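Local coordinates for polyhedrin (PDB 5A9C), which forms the crystalline lattice of the cypovirus polyhedra, the microcrystalline occlusion bodies in which virus particles are probably embedded and protected outside the insect host, at residues A[50-56]-A[177-183]; A[132-136]-A[197-201]. All blocks are in the same frame, centred on the assembly; numbering follows the deposited sequence.

How the contacts relate
After helix 15-29 and strand 38-45, the chain enters strand 51-58, whose beginning takes part in contact 1, and later strand 133-139, the start of which enters contact 2. It then returns through 177-183, closing a loop of 120 intervening residues as the edge strand of the six-stranded antiparallel sheet within the chain. Helix 185-195 follows, and 197-201 closes contact 2 across 60 residues. The two closures therefore cross, their segments alternating along the sequence. Contact 1 is pairing within the sheet, whereas contact 2 lays the segment after the helix on another strand of that same sheet. Their centres lie about 15 Å apart, and they touch where the hydroxyls of Tyr51 and Tyr199 approach.

Contact 1 of 2, residues A[50-56]-A[177-183]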
loop_
_atom_site.group_PDB
_atom_site.type_symbol
_atom_site.label_atom_id
_atom_site.label_comp_id
_atom_site.label_asym_id
_atom_site.label_seq_id
_atom_site.Cartn_x
_atom_site.Cartn_y
_atom_site.Cartn_z
ATOM N N ARG A 50 11.354 -17.922 -19.940
ATOM C CA ARG A 50 11.473 -16.554 -19.453
ATOM C C ARG A 50 11.157 -16.495 -17.963
ATOM O O ARG A 50 10.527 -17.399 -17.418
ATOM C CB ARG A 50 10.521 -15.631 -20.215
ATOM C CG ARG A 50 10.686 -15.677 -21.723
ATOM C CD ARG A 50 9.796 -14.651 -22.405
ATOM N NE ARG A 50 10.551 -13.853 -23.364
ATOM C CZ ARG A 50 11.103 -12.677 -23.085
ATOM N NH1 ARG A 50 10.979 -12.152 -21.873
ATOM N NH2 ARG A 50 11.778 -12.023 -24.022
ATOM N N TYR A 51 11.609 -15.425 -17.316
ATOM C CA TYR A 51 11.348 -15.192 -15.900
ATOM C C TYR A 51 10.845 -13.771 -15.695
ATOM O O TYR A 51 11.136 -12.876 -16.490
ATOM C CB TYR A 51 12.626 -15.369 -15.074
ATOM C CG TYR A 51 13.059 -16.801 -14.834
ATOM C CD1 TYR A 51 13.626 -17.559 -15.853
ATOM C CD2 TYR A 51 12.922 -17.386 -13.579
ATOM C CE1 TYR A 51 14.032 -18.864 -15.632
ATOM C CE2 TYR A 51 13.331 -18.692 -13.348
ATOM C CZ TYR A 51 13.881 -19.426 -14.378
ATOM O OH TYR A 51 14.283 -20.724 -14.153
ATOM N N LYS A 52 10.090 -13.566 -14.624
ATOM C CA LYS A 52 9.742 -12.220 -14.191
ATOM C C LYS A 52 10.047 -12.077 -12.708
ATOM O O LYS A 52 9.676 -12.932 -11.905
ATOM C CB LYS A 52 8.275 -11.896 -14.472
ATOM C CG LYS A 52 7.910 -10.455 -14.140
ATOM C CD LYS A 52 6.693 -9.970 -14.914
ATOM C CE LYS A 52 5.420 -10.675 -14.482
ATOM N NZ LYS A 52 4.236 -10.184 -15.254
ATOM N N ALA A 53 10.732 -10.999 -12.351
ATOM C CA ALA A 53 11.153 -10.801 -10.973
ATOM C C ALA A 53 10.401 -9.655 -10.309
ATOM O O ALA A 53 10.251 -8.578 -10.885
ATOM C CB ALA A 53 12.658 -10.556 -10.910
ATOM N N PHE A 54 9.912 -9.911 -9.100
ATOM C CA PHE A 54 9.355 -8.867 -8.253
ATOM C C PHE A 54 10.358 -8.579 -7.143
ATOM O O PHE A 54 10.494 -9.353 -6.194
ATOM C CB PHE A 54 8.002 -9.295 -7.685
ATOM C CG PHE A 54 6.991 -9.636 -8.743
ATOM C CD1 PHE A 54 6.954 -10.903 -9.301
ATOM C CD2 PHE A 54 6.102 -8.680 -9.206
ATOM C CE1 PHE A 54 6.037 -11.216 -10.285
ATOM C CE2 PHE A 54 5.184 -8.988 -10.190
ATOM C CZ PHE A 54 5.151 -10.256 -10.730
ATOM N N ASP A 55 11.059 -7.459 -7.284
ATOM C CA ASP A 55 12.217 -7.135 -6.459
ATOM C C ASP A 55 11.886 -6.039 -5.451
ATOM O O ASP A 55 11.625 -4.897 -5.831
ATOM C CB ASP A 55 13.352 -6.675 -7.373
ATOM C CG ASP A 55 14.678 -6.553 -6.655
ATOM O OD1 ASP A 55 14.696 -6.531 -5.409
ATOM O OD2 ASP A 55 15.706 -6.467 -7.356
ATOM N N TYR A 56 11.902 -6.390 -4.167
ATOM C CA TYR A 56 11.532 -5.455 -3.110
ATOM C C TYR A 56 12.725 -5.110 -2.225
ATOM O O TYR A 56 13.399 -5.997 -1.709
ATOM C CB TYR A 56 10.422 -6.037 -2.228
ATOM C CG TYR A 56 9.192 -6.497 -2.981
ATOM C CD1 TYR A 56 9.102 -7.791 -3.471
ATOM C CD2 TYR A 56 8.122 -5.637 -3.195
ATOM C CE1 TYR A 56 7.983 -8.222 -4.155
ATOM C CE2 TYR A 56 6.996 -6.053 -3.882
ATOM C CZ TYR A 56 6.933 -7.349 -4.361
ATOM O OH TYR A 56 5.819 -7.774 -5.043
ATOM N N PRO A 177 9.385 -1.477 -4.755
ATOM C CA PRO A 177 9.227 -2.602 -5.680
ATOM C C PRO A 177 9.704 -2.284 -7.090
ATOM O O PRO A 177 9.519 -1.167 -7.578
ATOM C CB PRO A 177 7.705 -2.825 -5.706
ATOM C CG PRO A 177 7.128 -1.901 -4.655
ATOM C CD PRO A 177 8.108 -0.786 -4.528
ATOM N N ASN A 178 10.319 -3.268 -7.733
ATOM C CA ASN A 178 10.570 -3.220 -9.166
ATOM C C ASN A 178 10.179 -4.534 -9.819
ATOM O O ASN A 178 10.375 -5.608 -9.248
ATOM C CB ASN A 178 12.031 -2.892 -9.468
ATOM C CG ASN A 178 12.269 -1.408 -9.626
ATOM O OD1 ASN A 178 11.879 -0.810 -10.631
ATOM N ND2 ASN A 178 12.910 -0.803 -8.634
ATOM N N VAL A 179 9.612 -4.447 -11.015
ATOM C CA VAL A 179 9.272 -5.638 -11.773
ATOM C C VAL A 179 10.216 -5.726 -12.959
ATOM O O VAL A 179 10.320 -4.790 -13.753
ATOM C CB VAL A 179 7.815 -5.610 -12.259
ATOM C CG1 VAL A 179 7.460 -6.924 -12.934
ATOM C CG2 VAL A 179 6.878 -5.339 -11.093
ATOM N N ILE A 180 10.918 -6.847 -13.064
ATOM C CA ILE A 180 11.933 -7.015 -14.091
ATOM C C ILE A 180 11.669 -8.263 -14.919
ATOM O O ILE A 180 11.434 -9.343 -14.375
ATOM C CB ILE A 180 13.332 -7.101 -13.466
ATOM C CG1 ILE A 180 13.547 -5.919 -12.519
ATOM C CG2 ILE A 180 14.406 -7.141 -14.550
ATOM C CD1 ILE A 180 14.840 -5.970 -11.771
ATOM N N GLU A 181 11.700 -8.099 -16.237
ATOM C CA GLU A 181 11.503 -9.210 -17.158
ATOM C C GLU A 181 12.844 -9.710 -17.684
ATOM O O GLU A 181 13.691 -8.920 -18.094
ATOM C CB GLU A 181 10.606 -8.784 -18.323
ATOM C CG GLU A 181 9.193 -8.396 -17.906
ATOM C CD GLU A 181 8.353 -7.912 -19.073
ATOM O OE1 GLU A 181 8.934 -7.425 -20.065
ATOM O OE2 GLU A 181 7.110 -8.020 -18.997
ATOM N N PHE A 182 13.031 -11.026 -17.656
ATOM C CA PHE A 182 14.248 -11.645 -18.163
ATOM C C PHE A 182 13.920 -12.583 -19.317
ATOM O O PHE A 182 12.929 -13.312 -19.270
ATOM C CB PHE A 182 14.953 -12.429 -17.055
ATOM C CG PHE A 182 15.336 -11.593 -15.867
ATOM C CD1 PHE A 182 14.463 -11.433 -14.803
ATOM C CD2 PHE A 182 16.575 -10.977 -15.808
ATOM C CE1 PHE A 182 14.817 -10.671 -13.707
ATOM C CE2 PHE A 182 16.933 -10.211 -14.716
ATOM C CZ PHE A 182 16.054 -10.060 -13.662
ATOM N N ASN A 183 14.759 -12.567 -20.349
ATOM C CA ASN A 183 14.562 -13.441 -21.503
ATOM C C ASN A 183 14.951 -14.887 -21.213
ATOM O O ASN A 183 14.302 -15.818 -21.684
ATOM C CB ASN A 183 15.346 -12.922 -22.713
ATOM C CG ASN A 183 14.885 -11.550 -23.164
ATOM O OD1 ASN A 183 13.721 -11.186 -22.994
ATOM N ND2 ASN A 183 15.799 -10.778 -23.742
HETATM O O HOH W 1 4.463 -9.171 -17.826
#
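The Phe182 ring presents its edge to Ala53, whose CB lies in the ring plane 3.5 Å from Phe182 CE1, with Tyr51 O also at its edge, while CA of Asn183 sits over one face of the Arg50 guanidinium, offset toward its rim. These groups belong to an antiparallel pairing of strand 51-58 with the edge strand 176-182. Six backbone hydrogen bonds join Tyr51 to Phe182, Ala53 to Ile180 and Asp55 to Asn178. On the face carrying Phe182 and Ala53, helix 185-195 covers the strands; its Tyr191 meets the Phe182 ring edge-to-face, and the Tyr191 hydroxyl hydrogen-bonds Asp55 OD2, which also forms a salt bridge with Arg39. On the other face, Val179 splits its methyls: CG2 lies 3.9 Å from CD2 of Phe54, and CG1, anti to the backbone N (chi1 -175°), reaches CD of Lys52 at 3.7 Å. Tyr56 and Pro177 cross at about a right angle, Tyr56 CE2 lying 3.8 Å from Pro177 CB. At the edge, Asn178 ND2 bonds the Met102 carbonyl of the second subunit. Lys52 NZ is held by the carbonyls of Leu72 and Glu70; the same amine donates to a water at 2.8 Å, which in turn donates to Glu181 OE2 at 3.1 Å.

Contact 2 of 2, residues A[132-136]-A[197-201]; sequences LSRAV and IAYID
Ile200 swings CG1 anti to its carbonyl carbon (chi1 -49°) and continues extended to CD1 (chi2 174°), which sends that methyl to Ala135, Ile200 CD1 lying 3.7 Å from Ala135 CB. Ile200 CG1 approaches the same Ala135 CB, at 3.8 Å. Two residues earlier, CB of Ala198 fits between Ser133 and Ala135, 3.7 Å from CB of Ser133 and 4.0 Å from CB of Ala135, and thereby touches both residues that strand 133-139 turns toward it. No hydrogen bond spans the two segments, so the join is made by small apolar groups. With OG beside its backbone N (chi1 -60°), Ser133 has its hydroxyl in hydrogen bonds with Asn87 OD1 and Ser210 OG. Because Asn87 OD1 also accepts from Ala198 N, this one amide oxygen ties the two segments together indirectly. On the far side of the strand, Arg134 points away; Arg134 NH1 donates a hydrogen bond to Ser133 O at 3.3 Å, from above the carbonyl plane, and its guanidinium makes a cation-pi contact with Trp92. These few contacts of alanine and isoleucine methyls are face packing, in which the segment following helix 185-195 lies against part of one face of the six-stranded antiparallel sheet, at strand 133-139.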
loop_
_atom_site.group_PDB
_atom_site.type_symbol
_atom_site.label_atom_id
_atom_site.label_comp_id
_atom_site.label_asym_id
_atom_site.label_seq_id
_atom_site.Cartn_x
_atom_site.Cartn_y
_atom_site.Cartn_z
ATOM N N LEU A 132 23.562 -14.144 5.189
ATOM C CA LEU A 132 22.632 -13.061 4.888
ATOM C C LEU A 132 21.412 -13.498 4.083
ATOM O O LEU A 132 20.475 -12.720 3.909
ATOM C CB LEU A 132 23.355 -11.946 4.125
ATOM C CG LEU A 132 24.210 -10.974 4.943
ATOM C CD1 LEU A 132 25.102 -10.147 4.033
ATOM C CD2 LEU A 132 23.330 -10.075 5.802
ATOM N N SER A 133 21.408 -14.733 3.593
ATOM C CA SER A 133 20.424 -15.108 2.580
ATOM C C SER A 133 19.775 -16.476 2.761
ATOM O O SER A 133 20.421 -17.436 3.180
ATOM C CB SER A 133 21.063 -15.041 1.190
ATOM O OG SER A 133 21.535 -13.738 0.898
ATOM N N ARG A 134 18.487 -16.546 2.429
ATOM C CA ARG A 134 17.774 -17.814 2.297
ATOM C C ARG A 134 17.007 -17.816 0.975
ATOM O O ARG A 134 16.661 -16.759 0.449
ATOM C CB ARG A 134 16.791 -18.016 3.455
ATOM C CG ARG A 134 17.401 -17.945 4.840
ATOM C CD ARG A 134 18.327 -19.112 5.104
ATOM N NE ARG A 134 18.642 -19.237 6.522
ATOM C CZ ARG A 134 19.643 -18.605 7.129
ATOM N NH1 ARG A 134 20.437 -17.788 6.445
ATOM N NH2 ARG A 134 19.846 -18.790 8.428
ATOM N N ALA A 135 16.739 -18.999 0.433
ATOM C CA ALA A 135 15.944 -19.094 -0.786
ATOM C C ALA A 135 15.100 -20.361 -0.784
ATOM O O ALA A 135 15.498 -21.385 -0.230
ATOM C CB ALA A 135 16.837 -19.042 -2.018
ATOM N N VAL A 136 13.928 -20.290 -1.401
ATOM C CA VAL A 136 13.042 -21.442 -1.448
ATOM C C VAL A 136 12.317 -21.479 -2.780
ATOM O O VAL A 136 11.901 -20.441 -3.298
ATOM C CB VAL A 136 12.010 -21.412 -0.291
ATOM C CG1 VAL A 136 11.151 -20.164 -0.375
ATOM C CG2 VAL A 136 11.144 -22.664 -0.312
ATOM N N ILE A 197 22.203 -11.245 -4.256
ATOM C CA ILE A 197 21.022 -11.876 -3.673
ATOM C C ILE A 197 20.998 -13.371 -3.977
ATOM O O ILE A 197 21.499 -13.811 -5.007
ATOM C CB ILE A 197 19.716 -11.245 -4.194
ATOM C CG1 ILE A 197 19.693 -11.262 -5.723
ATOM C CG2 ILE A 197 19.543 -9.828 -3.642
ATOM C CD1 ILE A 197 18.415 -10.720 -6.325
ATOM N N ALA A 198 20.414 -14.150 -3.076
ATOM C CA ALA A 198 20.340 -15.590 -3.265
ATOM C C ALA A 198 19.512 -15.946 -4.491
ATOM O O ALA A 198 18.491 -15.315 -4.768
ATOM C CB ALA A 198 19.758 -16.259 -2.031
ATOM N N TYR A 199 19.967 -16.956 -5.228
ATOM C CA TYR A 199 19.181 -17.531 -6.313
ATOM C C TYR A 199 19.516 -19.010 -6.461
ATOM O O TYR A 199 20.649 -19.424 -6.235
ATOM C CB TYR A 199 19.409 -16.788 -7.637
ATOM C CG TYR A 199 18.659 -17.407 -8.797
ATOM C CD1 TYR A 199 17.277 -17.290 -8.900
ATOM C CD2 TYR A 199 19.331 -18.124 -9.782
ATOM C CE1 TYR A 199 16.587 -17.867 -9.961
ATOM C CE2 TYR A 199 18.650 -18.700 -10.837
ATOM C CZ TYR A 199 17.283 -18.572 -10.923
ATOM O OH TYR A 199 16.612 -19.155 -11.980
ATOM N N ILE A 200 18.513 -19.800 -6.829
ATOM C CA ILE A 200 18.689 -21.234 -7.034
ATOM C C ILE A 200 18.441 -21.538 -8.502
ATOM O O ILE A 200 17.336 -21.317 -9.002
ATOM C CB ILE A 200 17.687 -22.041 -6.188
ATOM C CG1 ILE A 200 17.706 -21.555 -4.738
ATOM C CG2 ILE A 200 17.981 -23.543 -6.278
ATOM C CD1 ILE A 200 16.654 -22.202 -3.868
ATOM N N ASP A 201 19.463 -22.026 -9.201
ATOM C CA ASP A 201 19.319 -22.273 -10.631
ATOM C C ASP A 201 18.473 -23.516 -10.904
ATOM O O ASP A 201 18.070 -24.217 -9.979
ATOM C CB ASP A 201 20.677 -22.316 -11.358
ATOM C CG ASP A 201 21.437 -23.622 -11.152
ATOM O OD1 ASP A 201 20.860 -24.609 -10.646
ATOM O OD2 ASP A 201 22.629 -23.659 -11.527
#